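Local coordinates for protein thermophilic dibenzothiophene desulfurization enzyme C (PDB 5XDC) that probably oxidises dibenzothiophene to its sulfoxide and then to its sulfone, using reduced FMN and molecular oxygen, at residues R334-V339 with F407-S411; Y100-A105 with L228-V234; L54-L58 with F91-F95; F302-L306 with L351-L355; S96-Y100 with W247-T251. All coordinates share one frame; numbering follows the deposited sequence.

How the contacts relate
Contacts 2, 3, 4 and 5 are buried, while contact 1 is only partly so. Contacts 2, 3 and 5 all use helix 85-104, and contacts 2 and 5 share Tyr-100. Contact 3 binds that helix to a loop within the N-terminal helical region. Contact 5 pairs it with helix 247-276 near the FMN-site residues. Contacts 1 and 4 both use helix 331-363, at places about 26 Å apart between centres. Direct hydrogen bonds cross the interface in the central contacts 3 and 5. Contacts 1, 2 and 4, farther from the centre of the chain, combine apolar packing with water bridges. Contacts 1 and 5 touch through Ser-411 and Thr-248.

Contact 1: residues R334-V339 with F407-S411; sequences RGQLMV and FPTPS
Arg-334 leaves helix 331-363 with CG trans to its backbone N (chi1 -172°) and then bends at chi2 (-92°), which lays its guanidinium group over the ring of Pro-410. CB of Pro-410 sits above the middle of one face of that group, 3.6 Å from NH2 of Arg-334. Phe-407 has CG beside its backbone N (chi1 -70°), and its ring comes down on the helix backbone. CD1 of Phe-407 is 3.3 Å from the backbone atom C of Gly-335. CE1 of the same Phe-407 ring meets CG of Gln-336 at 3.7 Å. A CB on Gly-335 would run into this ring. Pro-408 extends the apolar patch. Its CG touches CG of Met-338 at 3.7 Å, and its CD touches CG2 of Val-339 at 3.8 Å. No direct hydrogen bond joins the segments. Instead a water accepts from NH1 of Arg-334 at 2.9 Å and donates to O of Pro-408 at 2.8 Å. Arg-334 also forms a salt bridge with the C-terminal carboxylate of Ser-414 and a hydrogen bond to Ser-245 O. A leucine here would probably leave that carboxylate without its charged mate and the bridging water without its donor. The chemistry implies a C-terminal tail held in two ways, by proline and phenylalanine packing on the helix and by one buried arginine that serves several partners.

Contact 2: residues Y100-A105 with L228-V234; sequences YVDLFA and LGTPGQV
Apolar packing carries most of this contact. Leu-228 puts CD1 at the ring edge of Tyr-100, 3.9 Å from CD1 of Tyr-100, while its CD2 reaches CB of Ala-105. Val-234 comes across the ends of two rings. Its CG2 lies 3.8 Å from CZ of Phe-104, and its CB is 3.3 Å from OH of Tyr-100. Phe-104 has CG beside its own backbone N (chi1 -76°), which turns the ring toward the start of helix 233-240. There its CD1 passes the Gln-233 amide and its CZ meets Val-234. Its CD2 also covers one face of Tyr-100. Polar links run through water. One water joins OH of Tyr-100, at 2.7 Å, to O of Leu-228. Another donates to O of Phe-104 at 2.6 Å and accepts from NE2 of Gln-233 at 3.0 Å. OE1 of Gln-233 instead accepts from N of Thr-230 at 3.0 Å, within its own segment. The same two residues end a type II beta turn, closed by the backbone bond from N of Gln-233 to O of Thr-230. Gly-232 N-caps helix 233-240. This sets the C-terminal end of helix 85-104 against a turn leading from the beta region into a helix, in an acyl-CoA dehydrogenase-like fold.

Contact 3: residues L54-L58 with F91-F95; sequences LLTLL and FGYHF
Leu-55 lays its CD2 methyl over the imidazole face of His-94. This is a CH-pi contact, with CD2 of Leu-55 3.5 Å from the centroid of the His-94 ring and only 5° off the ring normal. NE2 of His-94 also donates a hydrogen bond to O of Leu-55 at 2.9 Å, in the carbonyl plane and on a lone pair. His-94 reaches out with CG opposite its backbone N (chi1 164°), and ND1 is tied to the backbone N of Leu-124. The ring is therefore fixed at both nitrogens. Phe-95 turns its ring edge to the loop, with CZ of Phe-95 3.2 Å from O of Leu-54. CD1 of Leu-58 packs 3.9 Å from CD1 of Phe-95, and Leu-57 touches the far end of that ring. Phe-91 turns an edge to Leu-54, with CE1 of Phe-91 3.9 Å from CB of Leu-54. Segment 91-95 also carries the FMN-binding Tyr-93. The leucines, between helices 43-52 and 70-83, lie in the N-terminal helical domain of the acyl-CoA dehydrogenase-like fold. Leu-54 and Leu-57 also pack on helix 16-38, Leu-55 and Phe-91 on helix 43-52, and Leu-58 and Phe-95 on helix 70-83, around helix 85-104.

Contact 4: residues F302-L306 with L351-L355; sequences FAAQL and LVIEL
Phe-302 fills the tight part of the contact, its ring spread over the backbone of Leu-355. CA of Leu-355 lies 3.9 Å from the centroid of the Phe-302 ring and 13° off its normal, a CH-pi contact. Phe-302 holds CG beside its backbone N (chi1 -72°), which sends the ring across to the other helix. CB of Phe-302 meets CD1 of Leu-355 at 3.8 Å. CD1 of the Phe-302 ring comes equally close to CD1 of Leu-351. The two branches of Leu-351 divide their work. CD1 serves Phe-302 and the CB of Gln-305, while CD2 lies 3.7 Å from CA of Leu-306. Segments 302-306 and 351-355 run antiparallel, their axes 10.9 Å apart at closest approach and their directions 165° apart. They belong to helices 293-324 and 331-363, neighbours in the C-terminal helical bundle of the acyl-CoA dehydrogenase fold. Leu-306 and Leu-355 also pack on helix 247-276 of that bundle. The other side is looser and polar. Gln-305 and Glu-354 are partly exposed, and no direct bond joins them. One water bridges the pair, donating to OE1 of Gln-305 at 2.9 Å and to OE1 of Glu-354 at 2.8 Å. Both chains are extended beyond CG. Glu-354 also lays its CB 4.0 Å from CE1 of Phe-302, giving the ring an aliphatic border on this side. Its OE1 has a second, charged partner in Arg-358, which forms a salt bridge with it. Gln-305 packs besides on Val-347 of a neighbouring subunit.

Contact 5: residues S96-Y100 with W247-T251; sequences SNFAY and WTPIT
Ser-96 meets helix 247-276 with both its carbonyl and its hydroxyl. Trp-247 has CG trans to its backbone N, which sends the indole across to Ser-96 and Tyr-100. NE1 of Trp-247 donates to O of Ser-96 at 3.0 Å. The bond is bent, with an N-H...O angle of 139°. The acceptor lies close to the indole plane, yet NE1 stands 50° out of the carbonyl plane. N of Tyr-100 reaches this same oxygen from the opposite face. The serine carbonyl is thus gripped twice. OG of Ser-96 lies 2.8 Å from OG1 of Thr-251. That threonine hydroxyl in turn donates to the backbone O of Trp-247 and sits over one face of the indole. One turn on, Ala-99 packs CB against CG2 of Ile-250 at 4.2 Å. Tyr-100 ends the segment. Its CB comes 3.6 Å from CD1 of Trp-247. Its ring edge points at the indole face not taken by Thr-251, in a T-shaped stack with 5.3 Å between the centroids of the Tyr-100 ring and the five-membered ring of Trp-247 and 80° between the planes. A leucine in place of Trp-247 would probably leave the Ser-96 carbonyl without its indole donor and the Tyr-100 edge without a face to meet. The helical segments 96-100 and 247-251 are antiparallel, with axes 9.7 Å apart at closest approach. They join the N-terminal and C-terminal helical regions of an acyl-CoA dehydrogenase-like fold, where Trp-247 packs on the FMN-binding Ser-129 and Ser-96 lies one turn from Tyr-93 of that site.

Contact 1: residues R334-V339 with F407-S411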
# COMPACT_ATOMS: atom_id res chain seq x y z
N ARG B 334 -3.46 4.00 32.21
CA ARG B 334 -4.36 4.63 31.25
C ARG B 334 -3.64 4.90 29.93
O ARG B 334 -4.22 4.68 28.86
CB ARG B 334 -4.90 5.94 31.84
CG ARG B 334 -5.98 6.60 31.01
CD ARG B 334 -5.45 7.62 30.02
NE ARG B 334 -6.56 8.36 29.43
CZ ARG B 334 -6.54 8.98 28.25
NH1 ARG B 334 -5.45 8.96 27.49
NH2 ARG B 334 -7.63 9.62 27.84
N GLY B 335 -2.39 5.36 30.01
CA GLY B 335 -1.65 5.69 28.80
C GLY B 335 -1.35 4.47 27.95
O GLY B 335 -1.52 4.49 26.73
N GLN B 336 -0.90 3.38 28.59
CA GLN B 336 -0.69 2.14 27.86
C GLN B 336 -1.98 1.66 27.21
O GLN B 336 -1.97 1.20 26.07
CB GLN B 336 -0.15 1.05 28.78
CG GLN B 336 1.27 1.30 29.24
CD GLN B 336 1.74 0.26 30.23
OE1 GLN B 336 1.08 -0.76 30.43
NE2 GLN B 336 2.89 0.50 30.85
N LEU B 337 -3.10 1.76 27.93
CA LEU B 337 -4.35 1.34 27.34
C LEU B 337 -4.70 2.20 26.14
O LEU B 337 -5.10 1.68 25.09
CB LEU B 337 -5.47 1.39 28.38
CG LEU B 337 -6.84 1.06 27.78
CD1 LEU B 337 -6.95 -0.35 27.22
CD2 LEU B 337 -7.94 1.31 28.81
N MET B 338 -4.53 3.52 26.26
CA MET B 338 -4.86 4.41 25.15
C MET B 338 -3.99 4.11 23.93
O MET B 338 -4.46 4.15 22.80
CB MET B 338 -4.71 5.86 25.57
CG MET B 338 -5.17 6.86 24.50
SD MET B 338 -6.94 6.82 24.18
CE MET B 338 -6.96 6.33 22.44
N VAL B 339 -2.71 3.80 24.15
CA VAL B 339 -1.85 3.43 23.03
C VAL B 339 -2.35 2.15 22.37
O VAL B 339 -2.39 2.05 21.14
CB VAL B 339 -0.39 3.30 23.51
CG1 VAL B 339 0.50 2.69 22.42
CG2 VAL B 339 0.15 4.65 23.90
N PHE B 407 3.24 9.20 26.78
CA PHE B 407 1.86 8.78 26.61
C PHE B 407 1.03 9.91 26.01
O PHE B 407 1.38 11.08 26.13
CB PHE B 407 1.27 8.35 27.95
CG PHE B 407 1.85 7.07 28.47
CD1 PHE B 407 1.66 5.87 27.81
CD2 PHE B 407 2.61 7.06 29.63
CE1 PHE B 407 2.19 4.70 28.28
CE2 PHE B 407 3.16 5.89 30.11
CZ PHE B 407 2.94 4.70 29.44
N PRO B 408 -0.07 9.59 25.32
CA PRO B 408 -0.89 10.67 24.76
C PRO B 408 -1.42 11.57 25.86
O PRO B 408 -1.70 11.13 26.98
CB PRO B 408 -2.02 9.93 24.03
CG PRO B 408 -1.89 8.49 24.37
CD PRO B 408 -0.51 8.25 24.91
N THR B 409 -1.56 12.84 25.54
CA THR B 409 -2.18 13.78 26.49
C THR B 409 -3.67 13.50 26.56
O THR B 409 -4.37 13.65 25.54
CB THR B 409 -1.92 15.21 26.05
OG1 THR B 409 -0.51 15.45 26.01
CG2 THR B 409 -2.57 16.21 27.02
N PRO B 410 -4.21 13.11 27.71
CA PRO B 410 -5.65 12.79 27.76
C PRO B 410 -6.51 13.98 27.36
O PRO B 410 -6.24 15.12 27.73
CB PRO B 410 -5.87 12.40 29.23
CG PRO B 410 -4.55 11.86 29.65
CD PRO B 410 -3.55 12.77 28.98
N SER B 411 -7.56 13.67 26.62
CA SER B 411 -8.47 14.68 26.09
C SER B 411 -9.74 13.96 25.66
O SER B 411 -9.91 12.77 25.91
CB SER B 411 -7.81 15.43 24.92
OG SER B 411 -7.90 14.63 23.75
O HOH W 1 -2.65 8.78 28.13

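Contact 2: residues Y100-A105 with L228-V234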
# COMPACT_ATOMS: atom_id res chain seq x y z
N TYR B 100 -19.28 7.52 30.69
CA TYR B 100 -19.03 8.82 31.28
C TYR B 100 -19.82 8.98 32.58
O TYR B 100 -19.28 9.42 33.60
CB TYR B 100 -19.39 9.94 30.29
CG TYR B 100 -18.85 11.26 30.74
CD1 TYR B 100 -19.51 12.04 31.70
CD2 TYR B 100 -17.64 11.74 30.25
CE1 TYR B 100 -18.98 13.24 32.13
CE2 TYR B 100 -17.11 12.93 30.66
CZ TYR B 100 -17.78 13.68 31.62
OH TYR B 100 -17.25 14.87 32.04
N VAL B 101 -21.09 8.62 32.55
CA VAL B 101 -21.91 8.71 33.76
C VAL B 101 -21.31 7.86 34.87
O VAL B 101 -21.18 8.31 36.01
CB VAL B 101 -23.36 8.29 33.45
CG1 VAL B 101 -24.16 8.17 34.76
CG2 VAL B 101 -24.03 9.29 32.51
N ASP B 102 -20.95 6.62 34.55
CA ASP B 102 -20.44 5.72 35.58
C ASP B 102 -19.14 6.23 36.18
O ASP B 102 -18.88 6.02 37.37
CB ASP B 102 -20.23 4.32 35.02
CG ASP B 102 -20.13 3.28 36.11
OD1 ASP B 102 -21.19 2.94 36.67
OD2 ASP B 102 -19.02 2.82 36.40
N LEU B 103 -18.30 6.90 35.38
CA LEU B 103 -16.99 7.34 35.85
C LEU B 103 -17.04 8.62 36.66
O LEU B 103 -16.09 8.91 37.39
CB LEU B 103 -16.05 7.54 34.66
CG LEU B 103 -15.63 6.26 33.94
CD1 LEU B 103 -15.01 6.61 32.58
CD2 LEU B 103 -14.64 5.46 34.80
N PHE B 104 -18.11 9.42 36.52
CA PHE B 104 -18.20 10.71 37.19
C PHE B 104 -19.37 10.83 38.16
O PHE B 104 -19.32 11.70 39.04
CB PHE B 104 -18.31 11.84 36.15
CG PHE B 104 -17.01 12.15 35.47
CD1 PHE B 104 -16.11 13.03 36.04
CD2 PHE B 104 -16.68 11.56 34.27
CE1 PHE B 104 -14.92 13.32 35.43
CE2 PHE B 104 -15.48 11.84 33.65
CZ PHE B 104 -14.61 12.72 34.23
N ALA B 105 -20.40 10.00 38.03
CA ALA B 105 -21.56 10.11 38.91
C ALA B 105 -21.21 9.64 40.32
O ALA B 105 -20.32 8.82 40.53
CB ALA B 105 -22.72 9.29 38.36
N LEU B 228 -22.68 16.07 36.77
CA LEU B 228 -21.72 14.97 36.85
C LEU B 228 -20.40 15.56 37.32
O LEU B 228 -19.68 16.20 36.54
CB LEU B 228 -21.59 14.27 35.51
CG LEU B 228 -22.88 13.62 35.03
CD1 LEU B 228 -22.77 13.24 33.55
CD2 LEU B 228 -23.20 12.42 35.90
N GLY B 229 -20.09 15.36 38.60
CA GLY B 229 -18.92 15.96 39.18
C GLY B 229 -19.06 17.46 39.31
O GLY B 229 -20.14 18.04 39.19
N THR B 230 -17.93 18.09 39.57
CA THR B 230 -17.85 19.52 39.74
C THR B 230 -17.33 20.16 38.47
O THR B 230 -16.76 19.48 37.61
CB THR B 230 -16.92 19.84 40.91
OG1 THR B 230 -15.60 19.38 40.62
CG2 THR B 230 -17.41 19.17 42.18
N PRO B 231 -17.51 21.47 38.30
CA PRO B 231 -17.04 22.11 37.07
C PRO B 231 -15.54 21.97 36.90
O PRO B 231 -14.77 22.21 37.83
CB PRO B 231 -17.46 23.57 37.26
CG PRO B 231 -18.58 23.52 38.26
CD PRO B 231 -18.22 22.41 39.18
N GLY B 232 -15.14 21.59 35.70
CA GLY B 232 -13.74 21.36 35.43
C GLY B 232 -13.19 20.03 35.90
O GLY B 232 -12.01 19.74 35.65
N GLN B 233 -13.99 19.20 36.57
CA GLN B 233 -13.47 17.93 37.08
C GLN B 233 -13.00 17.02 35.95
O GLN B 233 -12.04 16.27 36.13
CB GLN B 233 -14.52 17.21 37.91
CG GLN B 233 -13.97 15.94 38.59
CD GLN B 233 -15.01 15.25 39.45
OE1 GLN B 233 -15.93 15.89 39.96
NE2 GLN B 233 -14.87 13.94 39.61
N VAL B 234 -13.65 17.07 34.79
CA VAL B 234 -13.21 16.20 33.70
C VAL B 234 -11.84 16.65 33.21
O VAL B 234 -10.98 15.82 32.89
CB VAL B 234 -14.26 16.19 32.58
CG1 VAL B 234 -14.47 17.58 31.99
CG2 VAL B 234 -13.86 15.20 31.50
O HOH W 2 -17.94 15.93 34.48
O HOH W 3 -21.58 13.69 40.45
O HOH W 4 -17.16 12.22 40.47

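Contact 3: residues L54-L58 with F91-F95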
# COMPACT_ATOMS: atom_id res chain seq x y z
N LEU B 54 -30.40 -5.16 26.31
CA LEU B 54 -28.96 -4.99 26.17
C LEU B 54 -28.46 -3.59 26.54
O LEU B 54 -27.28 -3.43 26.85
CB LEU B 54 -28.52 -5.33 24.74
CG LEU B 54 -28.76 -6.77 24.29
CD1 LEU B 54 -28.17 -6.97 22.89
CD2 LEU B 54 -28.18 -7.78 25.27
N LEU B 55 -29.32 -2.57 26.55
CA LEU B 55 -28.86 -1.26 27.00
C LEU B 55 -28.40 -1.29 28.45
O LEU B 55 -27.65 -0.40 28.88
CB LEU B 55 -29.95 -0.19 26.82
CG LEU B 55 -30.42 0.05 25.38
CD1 LEU B 55 -31.74 0.85 25.30
CD2 LEU B 55 -29.35 0.78 24.56
N THR B 56 -28.81 -2.31 29.22
CA THR B 56 -28.42 -2.45 30.61
C THR B 56 -27.22 -3.38 30.80
O THR B 56 -26.96 -3.82 31.92
CB THR B 56 -29.60 -2.96 31.45
OG1 THR B 56 -29.84 -4.35 31.17
CG2 THR B 56 -30.88 -2.19 31.15
N LEU B 57 -26.48 -3.68 29.72
CA LEU B 57 -25.40 -4.66 29.79
C LEU B 57 -24.43 -4.39 30.93
O LEU B 57 -23.96 -5.34 31.58
CB LEU B 57 -24.63 -4.72 28.46
CG LEU B 57 -25.19 -5.71 27.44
CD1 LEU B 57 -24.65 -5.44 26.03
CD2 LEU B 57 -24.85 -7.14 27.85
N LEU B 58 -24.06 -3.14 31.16
CA LEU B 58 -23.01 -2.81 32.12
C LEU B 58 -23.55 -2.40 33.49
O LEU B 58 -22.74 -2.17 34.40
CB LEU B 58 -22.11 -1.69 31.58
CG LEU B 58 -21.25 -2.06 30.36
CD1 LEU B 58 -20.55 -0.81 29.83
CD2 LEU B 58 -20.23 -3.13 30.70
N PHE B 91 -26.07 2.31 19.38
CA PHE B 91 -25.87 1.36 20.47
C PHE B 91 -24.51 1.58 21.14
O PHE B 91 -24.42 1.73 22.37
CB PHE B 91 -26.03 -0.04 19.89
CG PHE B 91 -25.94 -1.17 20.88
CD1 PHE B 91 -27.00 -1.47 21.72
CD2 PHE B 91 -24.82 -1.98 20.90
CE1 PHE B 91 -26.92 -2.52 22.60
CE2 PHE B 91 -24.73 -3.05 21.79
CZ PHE B 91 -25.80 -3.33 22.63
N GLY B 92 -23.44 1.68 20.35
CA GLY B 92 -22.12 1.92 20.92
C GLY B 92 -22.02 3.24 21.68
O GLY B 92 -21.45 3.29 22.78
N TYR B 93 -22.58 4.32 21.11
CA TYR B 93 -22.50 5.62 21.76
C TYR B 93 -23.27 5.63 23.07
O TYR B 93 -22.89 6.34 24.00
CB TYR B 93 -23.06 6.71 20.85
CG TYR B 93 -22.05 7.41 20.00
CD1 TYR B 93 -21.57 6.83 18.83
CD2 TYR B 93 -21.62 8.68 20.33
CE1 TYR B 93 -20.65 7.48 18.03
CE2 TYR B 93 -20.69 9.36 19.52
CZ TYR B 93 -20.21 8.75 18.37
OH TYR B 93 -19.29 9.39 17.55
N HIS B 94 -24.36 4.87 23.14
CA HIS B 94 -25.06 4.71 24.41
C HIS B 94 -24.10 4.26 25.50
O HIS B 94 -24.11 4.80 26.61
CB HIS B 94 -26.20 3.72 24.23
CG HIS B 94 -26.75 3.18 25.51
ND1 HIS B 94 -27.79 3.79 26.19
CD2 HIS B 94 -26.43 2.07 26.22
CE1 HIS B 94 -28.07 3.09 27.28
NE2 HIS B 94 -27.26 2.04 27.32
N PHE B 95 -23.23 3.29 25.19
CA PHE B 95 -22.27 2.84 26.20
C PHE B 95 -21.15 3.84 26.44
O PHE B 95 -20.61 3.89 27.56
CB PHE B 95 -21.73 1.46 25.83
CG PHE B 95 -22.78 0.40 25.90
CD1 PHE B 95 -23.26 -0.04 27.12
CD2 PHE B 95 -23.38 -0.08 24.76
CE1 PHE B 95 -24.26 -0.99 27.18
CE2 PHE B 95 -24.38 -1.02 24.81
CZ PHE B 95 -24.83 -1.47 26.04

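Contact 4: residues F302-L306 with L351-L355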
# COMPACT_ATOMS: atom_id res chain seq x y z
N PHE B 302 -7.98 -9.47 2.72
CA PHE B 302 -8.82 -8.73 3.65
C PHE B 302 -9.34 -9.62 4.78
O PHE B 302 -9.39 -9.16 5.93
CB PHE B 302 -9.97 -8.06 2.90
CG PHE B 302 -9.52 -6.91 2.07
CD1 PHE B 302 -8.77 -5.90 2.62
CD2 PHE B 302 -9.84 -6.84 0.72
CE1 PHE B 302 -8.35 -4.83 1.86
CE2 PHE B 302 -9.43 -5.77 -0.04
CZ PHE B 302 -8.67 -4.78 0.52
N ALA B 303 -9.71 -10.87 4.50
CA ALA B 303 -10.13 -11.76 5.57
C ALA B 303 -9.00 -12.00 6.58
O ALA B 303 -9.24 -12.05 7.79
CB ALA B 303 -10.63 -13.08 4.99
N ALA B 304 -7.77 -12.14 6.09
CA ALA B 304 -6.64 -12.35 6.99
C ALA B 304 -6.43 -11.14 7.90
O ALA B 304 -6.27 -11.28 9.12
CB ALA B 304 -5.37 -12.62 6.19
N GLN B 305 -6.37 -9.95 7.31
CA GLN B 305 -6.24 -8.74 8.11
C GLN B 305 -7.38 -8.61 9.11
O GLN B 305 -7.16 -8.23 10.26
CB GLN B 305 -6.17 -7.51 7.22
CG GLN B 305 -4.92 -7.45 6.38
CD GLN B 305 -4.92 -6.24 5.48
OE1 GLN B 305 -4.92 -6.36 4.26
NE2 GLN B 305 -4.92 -5.05 6.07
N LEU B 306 -8.61 -8.93 8.69
CA LEU B 306 -9.75 -8.86 9.61
C LEU B 306 -9.58 -9.80 10.80
O LEU B 306 -9.83 -9.41 11.94
CB LEU B 306 -11.05 -9.17 8.88
CG LEU B 306 -12.31 -9.12 9.75
CD1 LEU B 306 -12.56 -7.74 10.31
CD2 LEU B 306 -13.48 -9.58 8.93
N LEU B 351 -8.10 -0.77 7.43
CA LEU B 351 -8.71 -1.98 6.89
C LEU B 351 -10.09 -1.69 6.31
O LEU B 351 -10.38 -2.05 5.16
CB LEU B 351 -8.81 -3.06 7.98
CG LEU B 351 -9.57 -4.30 7.53
CD1 LEU B 351 -8.89 -4.93 6.33
CD2 LEU B 351 -9.71 -5.29 8.69
N VAL B 352 -10.96 -1.03 7.08
CA VAL B 352 -12.33 -0.89 6.62
C VAL B 352 -12.40 0.04 5.41
O VAL B 352 -13.19 -0.18 4.50
CB VAL B 352 -13.27 -0.43 7.76
CG1 VAL B 352 -13.04 1.02 8.16
CG2 VAL B 352 -14.72 -0.64 7.34
N ILE B 353 -11.56 1.08 5.38
CA ILE B 353 -11.61 2.03 4.27
C ILE B 353 -11.11 1.37 2.98
O ILE B 353 -11.68 1.57 1.90
CB ILE B 353 -10.81 3.30 4.61
CG1 ILE B 353 -11.50 4.10 5.74
CG2 ILE B 353 -10.62 4.21 3.39
CD1 ILE B 353 -12.93 4.55 5.44
N GLU B 354 -10.06 0.54 3.07
CA GLU B 354 -9.55 -0.17 1.89
C GLU B 354 -10.54 -1.22 1.41
O GLU B 354 -10.86 -1.30 0.22
CB GLU B 354 -8.20 -0.83 2.21
CG GLU B 354 -7.08 0.14 2.43
CD GLU B 354 -5.75 -0.55 2.72
OE1 GLU B 354 -5.71 -1.80 2.77
OE2 GLU B 354 -4.74 0.16 2.91
N LEU B 355 -11.04 -2.03 2.34
CA LEU B 355 -11.86 -3.19 2.02
C LEU B 355 -13.20 -2.79 1.39
O LEU B 355 -13.64 -3.39 0.40
CB LEU B 355 -12.06 -3.97 3.31
CG LEU B 355 -12.97 -5.16 3.48
CD1 LEU B 355 -12.51 -5.87 4.78
CD2 LEU B 355 -14.42 -4.74 3.58
O HOH W 5 -4.35 -4.19 2.35

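Contact 5: residues S96-Y100 with W247-T251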
# COMPACT_ATOMS: atom_id res chain seq x y z
N SER B 96 -20.76 4.64 25.44
CA SER B 96 -19.85 5.74 25.72
C SER B 96 -20.47 6.72 26.70
O SER B 96 -19.83 7.15 27.66
CB SER B 96 -19.46 6.46 24.42
OG SER B 96 -18.74 7.64 24.70
N ASN B 97 -21.74 7.07 26.48
CA ASN B 97 -22.44 7.97 27.38
C ASN B 97 -22.57 7.35 28.77
O ASN B 97 -22.30 8.01 29.78
CB ASN B 97 -23.83 8.30 26.82
CG ASN B 97 -23.77 9.01 25.46
OD1 ASN B 97 -22.81 9.72 25.17
ND2 ASN B 97 -24.80 8.82 24.65
N PHE B 98 -22.93 6.07 28.82
CA PHE B 98 -23.03 5.37 30.09
C PHE B 98 -21.69 5.35 30.81
O PHE B 98 -21.63 5.58 32.02
CB PHE B 98 -23.52 3.95 29.86
CG PHE B 98 -23.57 3.16 31.12
CD1 PHE B 98 -24.69 3.22 31.92
CD2 PHE B 98 -22.49 2.42 31.54
CE1 PHE B 98 -24.75 2.53 33.11
CE2 PHE B 98 -22.55 1.72 32.76
CZ PHE B 98 -23.68 1.78 33.52
N ALA B 99 -20.60 5.08 30.09
CA ALA B 99 -19.29 5.07 30.72
C ALA B 99 -18.98 6.41 31.37
O ALA B 99 -18.44 6.45 32.49
CB ALA B 99 -18.22 4.71 29.70
N TYR B 100 -19.28 7.52 30.69
CA TYR B 100 -19.03 8.82 31.28
C TYR B 100 -19.82 8.98 32.58
O TYR B 100 -19.28 9.42 33.60
CB TYR B 100 -19.39 9.94 30.29
CG TYR B 100 -18.85 11.26 30.74
CD1 TYR B 100 -19.51 12.04 31.70
CD2 TYR B 100 -17.64 11.74 30.25
CE1 TYR B 100 -18.98 13.24 32.13
CE2 TYR B 100 -17.11 12.93 30.66
CZ TYR B 100 -17.78 13.68 31.62
OH TYR B 100 -17.25 14.87 32.04
N TRP B 247 -12.50 7.23 29.98
CA TRP B 247 -13.61 7.44 29.06
C TRP B 247 -13.12 7.44 27.61
O TRP B 247 -13.76 6.85 26.73
CB TRP B 247 -14.34 8.75 29.37
CG TRP B 247 -15.42 9.00 28.38
CD1 TRP B 247 -16.67 8.49 28.40
CD2 TRP B 247 -15.31 9.76 27.17
NE1 TRP B 247 -17.38 8.91 27.30
CE2 TRP B 247 -16.56 9.70 26.53
CE3 TRP B 247 -14.29 10.51 26.58
CZ2 TRP B 247 -16.82 10.34 25.31
CZ3 TRP B 247 -14.54 11.15 25.38
CH2 TRP B 247 -15.79 11.06 24.76
N THR B 248 -11.97 8.08 27.35
CA THR B 248 -11.51 8.21 25.97
C THR B 248 -11.07 6.89 25.39
O THR B 248 -11.56 6.53 24.30
CB THR B 248 -10.40 9.26 25.88
OG1 THR B 248 -10.70 10.33 26.77
CG2 THR B 248 -10.30 9.79 24.44
N PRO B 249 -10.16 6.11 26.01
CA PRO B 249 -9.84 4.81 25.41
C PRO B 249 -11.06 3.91 25.27
O PRO B 249 -11.19 3.23 24.24
CB PRO B 249 -8.79 4.21 26.37
CG PRO B 249 -8.84 5.08 27.60
CD PRO B 249 -9.30 6.42 27.16
N ILE B 250 -11.97 3.91 26.25
CA ILE B 250 -13.19 3.11 26.12
C ILE B 250 -13.94 3.50 24.86
O ILE B 250 -14.40 2.65 24.09
CB ILE B 250 -14.09 3.30 27.36
CG1 ILE B 250 -13.46 2.57 28.55
CG2 ILE B 250 -15.50 2.79 27.10
CD1 ILE B 250 -14.13 2.90 29.88
N THR B 251 -14.11 4.80 24.66
CA THR B 251 -14.92 5.30 23.56
C THR B 251 -14.22 5.09 22.22
O THR B 251 -14.85 4.74 21.23
CB THR B 251 -15.24 6.77 23.80
OG1 THR B 251 -16.05 6.89 24.99
CG2 THR B 251 -16.02 7.39 22.62